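Local coordinates for methanogen homoaconitase large subunit (Methanocaldococcus jannaschii, PDB 4KP2), which catalyses, together with a small subunit, the reversible dehydration of (R)-homocitrate to cis-homoaconitate and its hydration to homoisocitrate, using a [4Fe-4S] cluster, at residues A[80-85]-A[381-386]; A[317-322]-A[350-355]; A[49-54]-A[118-123]. One frame throughout, in Å; residues are numbered along the deposited sequence.

Interaction 1. Residues A[80-85]-A[381-386]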
loop_
_atom_site.group_PDB
_atom_site.type_symbol
_atom_site.label_atom_id
_atom_site.label_comp_id
_atom_site.label_asym_id
_atom_site.label_seq_id
_atom_site.Cartn_x
_atom_site.Cartn_y
_atom_site.Cartn_z
ATOM N N ALA A 80 7.674 12.208 -11.748
ATOM C CA ALA A 80 7.588 11.331 -10.585
ATOM C C ALA A 80 6.181 10.773 -10.379
ATOM O O ALA A 80 5.204 11.521 -10.346
ATOM C CB ALA A 80 8.058 12.061 -9.337
ATOM N N PHE A 81 6.091 9.454 -10.241
ATOM C CA PHE A 81 4.814 8.793 -9.999
ATOM C C PHE A 81 4.546 8.723 -8.503
ATOM O O PHE A 81 5.382 8.230 -7.743
ATOM C CB PHE A 81 4.813 7.381 -10.590
ATOM C CG PHE A 81 4.983 7.340 -12.084
ATOM C CD1 PHE A 81 4.828 8.484 -12.852
ATOM C CD2 PHE A 81 5.296 6.151 -12.722
ATOM C CE1 PHE A 81 4.986 8.443 -14.223
ATOM C CE2 PHE A 81 5.453 6.104 -14.093
ATOM C CZ PHE A 81 5.299 7.250 -14.844
ATOM N N ASP A 82 3.384 9.207 -8.078
ATOM C CA ASP A 82 3.066 9.244 -6.655
ATOM C C ASP A 82 1.567 9.189 -6.372
ATOM O O ASP A 82 1.143 8.634 -5.359
ATOM C CB ASP A 82 3.673 10.491 -6.008
ATOM C CG ASP A 82 3.096 11.777 -6.568
ATOM O OD1 ASP A 82 2.708 11.792 -7.755
ATOM O OD2 ASP A 82 3.031 12.774 -5.818
ATOM N N HIS A 83 0.770 9.767 -7.264
ATOM C CA HIS A 83 -0.671 9.858 -7.055
ATOM C C HIS A 83 -1.365 8.498 -7.074
ATOM O O HIS A 83 -2.231 8.225 -6.242
ATOM C CB HIS A 83 -1.306 10.781 -8.097
ATOM C CG HIS A 83 -1.150 12.237 -7.790
ATOM N ND1 HIS A 83 0.076 12.826 -7.567
ATOM C CD2 HIS A 83 -2.070 13.223 -7.666
ATOM C CE1 HIS A 83 -0.095 14.112 -7.321
ATOM N NE2 HIS A 83 -1.387 14.379 -7.375
ATOM N N ASN A 84 -0.986 7.653 -8.026
ATOM C CA ASN A 84 -1.633 6.358 -8.197
ATOM C C ASN A 84 -0.637 5.205 -8.185
ATOM O O ASN A 84 -0.526 4.459 -9.159
ATOM C CB ASN A 84 -2.435 6.339 -9.500
ATOM C CG ASN A 84 -3.452 7.463 -9.577
ATOM O OD1 ASN A 84 -4.604 7.299 -9.176
ATOM N ND2 ASN A 84 -3.028 8.611 -10.093
ATOM N N VAL A 85 0.087 5.060 -7.079
ATOM C CA VAL A 85 1.101 4.017 -6.973
ATOM C C VAL A 85 0.834 3.056 -5.811
ATOM O O VAL A 85 0.746 3.475 -4.657
ATOM C CB VAL A 85 2.522 4.618 -6.869
ATOM C CG1 VAL A 85 2.936 5.213 -8.204
ATOM C CG2 VAL A 85 2.588 5.671 -5.771
ATOM N N PRO A 381 5.005 4.822 -0.662
ATOM C CA PRO A 381 5.305 6.253 -0.536
ATOM C C PRO A 381 4.705 7.099 -1.658
ATOM O O PRO A 381 5.257 7.165 -2.757
ATOM C CB PRO A 381 6.832 6.289 -0.611
ATOM C CG PRO A 381 7.251 4.996 -0.014
ATOM C CD PRO A 381 6.201 3.992 -0.423
ATOM N N GLY A 382 3.580 7.740 -1.364
ATOM C CA GLY A 382 2.909 8.604 -2.316
ATOM C C GLY A 382 1.893 9.483 -1.612
ATOM O O GLY A 382 2.097 9.884 -0.467
ATOM N N CYS A 383 0.793 9.780 -2.295
ATOM C CA CYS A 383 -0.265 10.597 -1.711
ATOM C C CYS A 383 -1.643 9.976 -1.927
ATOM O O CYS A 383 -2.219 10.071 -3.011
ATOM C CB CYS A 383 -0.220 12.022 -2.271
ATOM S SG CYS A 383 -0.093 12.131 -4.076
ATOM N N GLY A 384 -2.163 9.338 -0.883
ATOM C CA GLY A 384 -3.467 8.706 -0.948
ATOM C C GLY A 384 -4.010 8.384 0.432
ATOM O O GLY A 384 -3.246 8.063 1.339
ATOM N N PRO A 385 -5.340 8.458 0.597
ATOM C CA PRO A 385 -6.294 8.819 -0.457
ATOM C C PRO A 385 -6.402 10.328 -0.673
ATOM O O PRO A 385 -6.624 11.084 0.273
ATOM C CB PRO A 385 -7.616 8.265 0.073
ATOM C CG PRO A 385 -7.474 8.332 1.553
ATOM C CD PRO A 385 -6.019 8.067 1.846
ATOM N N CYS A 386 -6.240 10.751 -1.922
ATOM C CA CYS A 386 -6.367 12.156 -2.284
ATOM C C CYS A 386 -7.113 12.286 -3.605
ATOM O O CYS A 386 -6.735 11.664 -4.600
ATOM C CB CYS A 386 -4.990 12.815 -2.385
ATOM S SG CYS A 386 -4.077 12.884 -0.821
#
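Cys383 lays its sulfur over a face of the His83 ring at the predicted iron-sulfur site of the aconitase fold, where the Cys-Gly-Pro-Cys motif of 383-386 supplies two of the three cysteines predicted to hold the [4Fe-4S] cluster; the third, Cys323, is close by. SG of Cys383 stands 3.8 Å from the centroid of the His83 ring, only 19° off its normal, and is shifted toward ND1. A chi1 of 48° puts this sulfur between its own backbone N and carbonyl carbon, from where it reaches the His83 ring. The other face of His83 stacks on His53, which leaves the imidazole layered between a sulfur and a second ring. Its rotation is set at the edge: ND1 donates a nearly straight hydrogen bond of 2.8 Å to OD1 of Asp82. OD1 lies in the ring plane, yet the nitrogen meets it from above the carboxylate plane, and the two flat groups are therefore not coplanar. OD2 of Asp82 accepts a hydrogen bond from Cys119 N. Beside these side chains the loops meet through backbone atoms, with Gly382 passing so near Asp82 O that a CB there would collide with it. The one hydrogen bond between the two segments runs from Cys383 N to Asp82 O, 3.3 Å long, its donor 49° out of the carbonyl plane.

Interaction 2. Residues A[317-322]-A[350-355]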
loop_
_atom_site.group_PDB
_atom_site.type_symbol
_atom_site.label_atom_id
_atom_site.label_comp_id
_atom_site.label_asym_id
_atom_site.label_seq_id
_atom_site.Cartn_x
_atom_site.Cartn_y
_atom_site.Cartn_z
ATOM N N GLN A 317 -11.404 6.782 10.643
ATOM C CA GLN A 317 -10.160 6.551 9.918
ATOM C C GLN A 317 -9.175 7.689 10.168
ATOM O O GLN A 317 -9.572 8.837 10.345
ATOM C CB GLN A 317 -10.434 6.405 8.417
ATOM C CG GLN A 317 -9.217 6.016 7.590
ATOM C CD GLN A 317 -9.531 5.873 6.114
ATOM O OE1 GLN A 317 -9.809 4.777 5.631
ATOM N NE2 GLN A 317 -9.481 6.984 5.389
ATOM N N VAL A 318 -7.888 7.362 10.197
ATOM C CA VAL A 318 -6.852 8.372 10.374
ATOM C C VAL A 318 -5.735 8.174 9.361
ATOM O O VAL A 318 -5.156 7.093 9.268
ATOM C CB VAL A 318 -6.249 8.335 11.792
ATOM C CG1 VAL A 318 -5.087 9.309 11.899
ATOM C CG2 VAL A 318 -7.311 8.652 12.835
ATOM N N PHE A 319 -5.440 9.219 8.596
ATOM C CA PHE A 319 -4.348 9.161 7.635
ATOM C C PHE A 319 -3.194 10.071 8.034
ATOM O O PHE A 319 -3.396 11.229 8.396
ATOM C CB PHE A 319 -4.834 9.517 6.230
ATOM C CG PHE A 319 -3.721 9.684 5.238
ATOM C CD1 PHE A 319 -2.909 8.615 4.904
ATOM C CD2 PHE A 319 -3.485 10.912 4.640
ATOM C CE1 PHE A 319 -1.881 8.763 3.995
ATOM C CE2 PHE A 319 -2.461 11.067 3.727
ATOM C CZ PHE A 319 -1.659 9.992 3.403
ATOM N N ILE A 320 -1.981 9.532 7.963
ATOM C CA ILE A 320 -0.784 10.290 8.296
ATOM C C ILE A 320 0.281 10.122 7.222
ATOM O O ILE A 320 0.822 9.030 7.040
ATOM C CB ILE A 320 -0.186 9.839 9.642
ATOM C CG1 ILE A 320 -1.182 10.065 10.781
ATOM C CG2 ILE A 320 1.114 10.579 9.920
ATOM C CD1 ILE A 320 -0.665 9.627 12.134
ATOM N N GLY A 321 0.579 11.202 6.506
ATOM C CA GLY A 321 1.679 11.183 5.564
ATOM C C GLY A 321 1.383 11.696 4.167
ATOM O O GLY A 321 1.315 10.921 3.213
ATOM N N SER A 322 1.215 13.006 4.044
ATOM C CA SER A 322 1.086 13.632 2.735
ATOM C C SER A 322 2.288 14.536 2.498
ATOM O O SER A 322 3.295 14.432 3.197
ATOM C CB SER A 322 -0.209 14.437 2.642
ATOM O OG SER A 322 -0.222 15.493 3.585
ATOM N N ILE A 350 -3.878 4.659 8.598
ATOM C CA ILE A 350 -3.106 4.539 7.367
ATOM C C ILE A 350 -1.879 5.443 7.414
ATOM O O ILE A 350 -1.997 6.653 7.608
ATOM C CB ILE A 350 -3.953 4.906 6.137
ATOM C CG1 ILE A 350 -5.201 4.025 6.069
ATOM C CG2 ILE A 350 -3.132 4.775 4.865
ATOM C CD1 ILE A 350 -6.119 4.360 4.916
ATOM N N VAL A 351 -0.702 4.852 7.237
ATOM C CA VAL A 351 0.544 5.609 7.283
ATOM C C VAL A 351 1.327 5.475 5.981
ATOM O O VAL A 351 1.660 4.368 5.557
ATOM C CB VAL A 351 1.436 5.155 8.451
ATOM C CG1 VAL A 351 2.731 5.950 8.467
ATOM C CG2 VAL A 351 0.696 5.303 9.771
ATOM N N ILE A 352 1.612 6.609 5.349
ATOM C CA ILE A 352 2.365 6.627 4.100
ATOM C C ILE A 352 3.482 7.663 4.147
ATOM O O ILE A 352 3.217 8.863 4.167
ATOM C CB ILE A 352 1.460 6.951 2.896
ATOM C CG1 ILE A 352 0.327 5.931 2.780
ATOM C CG2 ILE A 352 2.276 6.988 1.614
ATOM C CD1 ILE A 352 -0.593 6.180 1.608
ATOM N N PRO A 353 4.742 7.201 4.162
ATOM C CA PRO A 353 5.887 8.117 4.151
ATOM C C PRO A 353 5.920 8.935 2.865
ATOM O O PRO A 353 5.546 8.428 1.809
ATOM C CB PRO A 353 7.093 7.175 4.220
ATOM C CG PRO A 353 6.587 5.862 3.716
ATOM C CD PRO A 353 5.160 5.790 4.161
ATOM N N ALA A 354 6.363 10.184 2.957
ATOM C CA ALA A 354 6.335 11.093 1.816
ATOM C C ALA A 354 7.364 10.741 0.745
ATOM O O ALA A 354 7.240 11.168 -0.403
ATOM C CB ALA A 354 6.524 12.528 2.278
ATOM N N SER A 355 8.376 9.963 1.116
ATOM C CA SER A 355 9.446 9.638 0.178
ATOM C C SER A 355 10.048 8.259 0.411
ATOM O O SER A 355 9.716 7.573 1.377
ATOM C CB SER A 355 10.548 10.697 0.238
ATOM O OG SER A 355 11.628 10.356 -0.615
#
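Phe319 with Ile350 and Ile320 with Val351 are the parallel bridges of a beta-alpha-beta unit, made of strand 317-320, helix 328-338 and strand 348-351. Three nearly straight hydrogen bonds join the strands: Ile350 N to Val318 O (2.8 Å), Ile320 N to Ile350 O (2.9 Å) and Ile352 N to Ile320 O (3.1 Å). On the face holding Phe319 and Ile350, the aromatic ring runs forward along the strand, because CG is anti to the backbone N (chi1 171°). Its CD1 thus meets CG2 of Ile350 at 3.8 Å, while CE1 reaches CD1 of Ile352 at 3.7 Å and CG1 of the same isoleucine lies at the ring edge, in plane. A serine in place of Phe319 would probably open a gap near Cys386 and deprive CG2 of Ile350 and CD1 of Ile352 of the ring they pack on. Past the bridges Gly321 adopts a positive phi, and a CB on it would strike Ile352 O. Ile350 also packs on Pro86 of the second subunit. Cys323, a predicted cluster ligand, lies just past strand 317-320. Such pairing of the first two strands is characteristic of a parallel 3-2-1-4-5 sheet in an alpha-beta-alpha sandwich.

Interaction 3. Residues A[49-54]-A[118-123]; sequences LAMTHD and ICHQIL
Leu49, Met51 and His53, alternate residues of strand 49-53, direct their side chains at Cys119, His120 and Leu123 on the first turns of helix 119-126. Apolar packing carries most of the contact. At one end Leu49 and Leu123 reach toward each other tip to tip, CD2 of Leu49 lying 3.8 Å from CG of Leu123. In the middle Met51 serves two partners: its CB rests 4.0 Å from CD2 of Leu123, and its chain then bends at chi2 and chi3, bringing the terminal methyl to Cys119. CE of Met51 is 3.5 Å from CB of Cys119 and scarcely farther from SG. Beyond it, CB of His53 just touches CB of Cys119.

Sulfur-aromatic approaches form a second group. SD of Met51 is 5.0 Å from the centroid of the His120 ring, at an oblique angle, and SG of Cys119 approaches the His53 ring in a similarly slanted way. The same Cys119 sulfur sits much more directly over its neighbour, 3.7 Å above the plane of the His120 ring and over its centre; a chi1 of 60°, between backbone N and carbonyl carbon, brings it there.

Polar atoms of the two histidines find partners outside the segments: His120 NE2 is hydrogen-bonded to Asp138 OD1, and His53 ND1 to Gly55 N. The side chain of His120 is about 4 Å from that of Cys323, a predicted cluster ligand, which is consistent with this packing lying beside the cluster site.

Strand 49-53 and helical residues 119-123 run roughly antiparallel (148°), their axes 9.9 Å apart at closest approach. The strand is the middle one of a five-stranded parallel sheet, between 77-80 and 133-136; Leu123 also touches Val78 of the former, while Ala50 and Thr52 face helix 156-165 across the sheet.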
loop_
_atom_site.group_PDB
_atom_site.type_symbol
_atom_site.label_atom_id
_atom_site.label_comp_id
_atom_site.label_asym_id
_atom_site.label_seq_id
_atom_site.Cartn_x
_atom_site.Cartn_y
_atom_site.Cartn_z
ATOM N N LEU A 49 12.700 24.825 -13.542
ATOM C CA LEU A 49 12.327 23.461 -13.189
ATOM C C LEU A 49 10.870 23.166 -13.541
ATOM O O LEU A 49 9.963 23.877 -13.112
ATOM C CB LEU A 49 12.567 23.224 -11.696
ATOM C CG LEU A 49 12.692 21.777 -11.222
ATOM C CD1 LEU A 49 13.885 21.113 -11.888
ATOM C CD2 LEU A 49 12.822 21.720 -9.708
ATOM N N ALA A 50 10.655 22.113 -14.322
ATOM C CA ALA A 50 9.310 21.717 -14.729
ATOM C C ALA A 50 9.008 20.286 -14.293
ATOM O O ALA A 50 9.811 19.380 -14.511
ATOM C CB ALA A 50 9.146 21.867 -16.233
ATOM N N MET A 51 7.846 20.085 -13.680
ATOM C CA MET A 51 7.494 18.776 -13.136
ATOM C C MET A 51 6.022 18.409 -13.308
ATOM O O MET A 51 5.132 19.220 -13.052
ATOM C CB MET A 51 7.894 18.690 -11.659
ATOM C CG MET A 51 7.162 17.615 -10.870
ATOM S SD MET A 51 5.794 18.282 -9.903
ATOM C CE MET A 51 4.526 17.065 -10.248
ATOM N N THR A 52 5.779 17.178 -13.748
ATOM C CA THR A 52 4.431 16.626 -13.827
ATOM C C THR A 52 4.408 15.209 -13.259
ATOM O O THR A 52 5.378 14.462 -13.393
ATOM C CB THR A 52 3.908 16.599 -15.273
ATOM O OG1 THR A 52 4.900 16.024 -16.133
ATOM C CG2 THR A 52 3.585 18.007 -15.751
ATOM N N HIS A 53 3.301 14.844 -12.619
ATOM C CA HIS A 53 3.175 13.516 -12.022
ATOM C C HIS A 53 2.319 12.583 -12.877
ATOM O O HIS A 53 1.842 12.970 -13.944
ATOM C CB HIS A 53 2.614 13.611 -10.599
ATOM C CG HIS A 53 1.314 14.352 -10.507
ATOM N ND1 HIS A 53 0.106 13.778 -10.838
ATOM C CD2 HIS A 53 1.036 15.617 -10.116
ATOM C CE1 HIS A 53 -0.861 14.660 -10.657
ATOM N NE2 HIS A 53 -0.324 15.785 -10.220
ATOM N N ASP A 54 2.124 11.357 -12.396
ATOM C CA ASP A 54 1.423 10.319 -13.152
ATOM C C ASP A 54 -0.004 10.696 -13.544
ATOM O O ASP A 54 -0.582 10.104 -14.455
ATOM C CB ASP A 54 1.419 8.999 -12.376
ATOM C CG ASP A 54 0.800 9.134 -10.999
ATOM O OD1 ASP A 54 0.978 10.197 -10.368
ATOM O OD2 ASP A 54 0.137 8.177 -10.547
ATOM N N ILE A 118 6.476 11.225 -3.013
ATOM C CA ILE A 118 5.653 12.317 -3.515
ATOM C C ILE A 118 6.480 13.241 -4.403
ATOM O O ILE A 118 7.653 13.492 -4.127
ATOM C CB ILE A 118 5.030 13.121 -2.356
ATOM C CG1 ILE A 118 4.301 12.182 -1.394
ATOM C CG2 ILE A 118 4.076 14.185 -2.879
ATOM C CD1 ILE A 118 3.679 12.883 -0.216
ATOM N N CYS A 119 5.861 13.728 -5.473
ATOM C CA CYS A 119 6.522 14.586 -6.451
ATOM C C CYS A 119 7.179 15.813 -5.822
ATOM O O CYS A 119 8.316 16.151 -6.147
ATOM C CB CYS A 119 5.522 15.029 -7.519
ATOM S SG CYS A 119 4.105 15.951 -6.871
ATOM N N HIS A 120 6.458 16.476 -4.926
ATOM C CA HIS A 120 6.975 17.676 -4.278
ATOM C C HIS A 120 8.087 17.345 -3.290
ATOM O O HIS A 120 9.030 18.118 -3.125
ATOM C CB HIS A 120 5.850 18.429 -3.569
ATOM C CG HIS A 120 4.781 18.924 -4.494
ATOM N ND1 HIS A 120 5.053 19.387 -5.760
ATOM C CD2 HIS A 120 3.440 19.017 -4.334
ATOM C CE1 HIS A 120 3.923 19.751 -6.345
ATOM N NE2 HIS A 120 2.932 19.537 -5.501
ATOM N N GLN A 121 7.972 16.196 -2.634
ATOM C CA GLN A 121 8.980 15.766 -1.673
ATOM C C GLN A 121 10.284 15.406 -2.379
ATOM O O GLN A 121 11.366 15.762 -1.917
ATOM C CB GLN A 121 8.473 14.578 -0.855
ATOM C CG GLN A 121 9.430 14.130 0.238
ATOM C CD GLN A 121 9.642 15.189 1.303
ATOM O OE1 GLN A 121 8.764 16.011 1.564
ATOM N NE2 GLN A 121 10.817 15.175 1.924
ATOM N N ILE A 122 10.169 14.697 -3.497
ATOM C CA ILE A 122 11.327 14.348 -4.313
ATOM C C ILE A 122 11.994 15.610 -4.846
ATOM O O ILE A 122 13.221 15.735 -4.839
ATOM C CB ILE A 122 10.926 13.450 -5.499
ATOM C CG1 ILE A 122 10.453 12.085 -4.999
ATOM C CG2 ILE A 122 12.089 13.278 -6.467
ATOM C CD1 ILE A 122 10.016 11.152 -6.104
ATOM N N LEU A 123 11.169 16.550 -5.295
ATOM C CA LEU A 123 11.652 17.805 -5.856
ATOM C C LEU A 123 12.415 18.611 -4.810
ATOM O O LEU A 123 13.379 19.307 -5.128
ATOM C CB LEU A 123 10.477 18.623 -6.397
ATOM C CG LEU A 123 10.649 19.277 -7.766
ATOM C CD1 LEU A 123 11.015 18.232 -8.804
ATOM C CD2 LEU A 123 9.374 20.002 -8.167
#

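From the N terminus, the first of the contacting segments is strand 49-53, whose packing on 118-123 (interaction 3) closes a loop of 63 residues. Segment 80-85 lies inside that loop, but its partner 381-386 comes almost 300 residues later, so interactions 1 and 3 cross. Interaction 2, between 317-322 and 350-355, follows interaction 3 in series and is nested inside the long loop of interaction 1. Interactions 3 and 2 each belong to one of two five-stranded parallel sheets with the same 3-2-1-4-5 strand order, and interaction 1 joins the loops leaving these sheets. A probable hydrogen bond from Ile118 N to Ala354 O links interactions 3 and 2 directly, and Gly384 packs on Phe319 and Ile352.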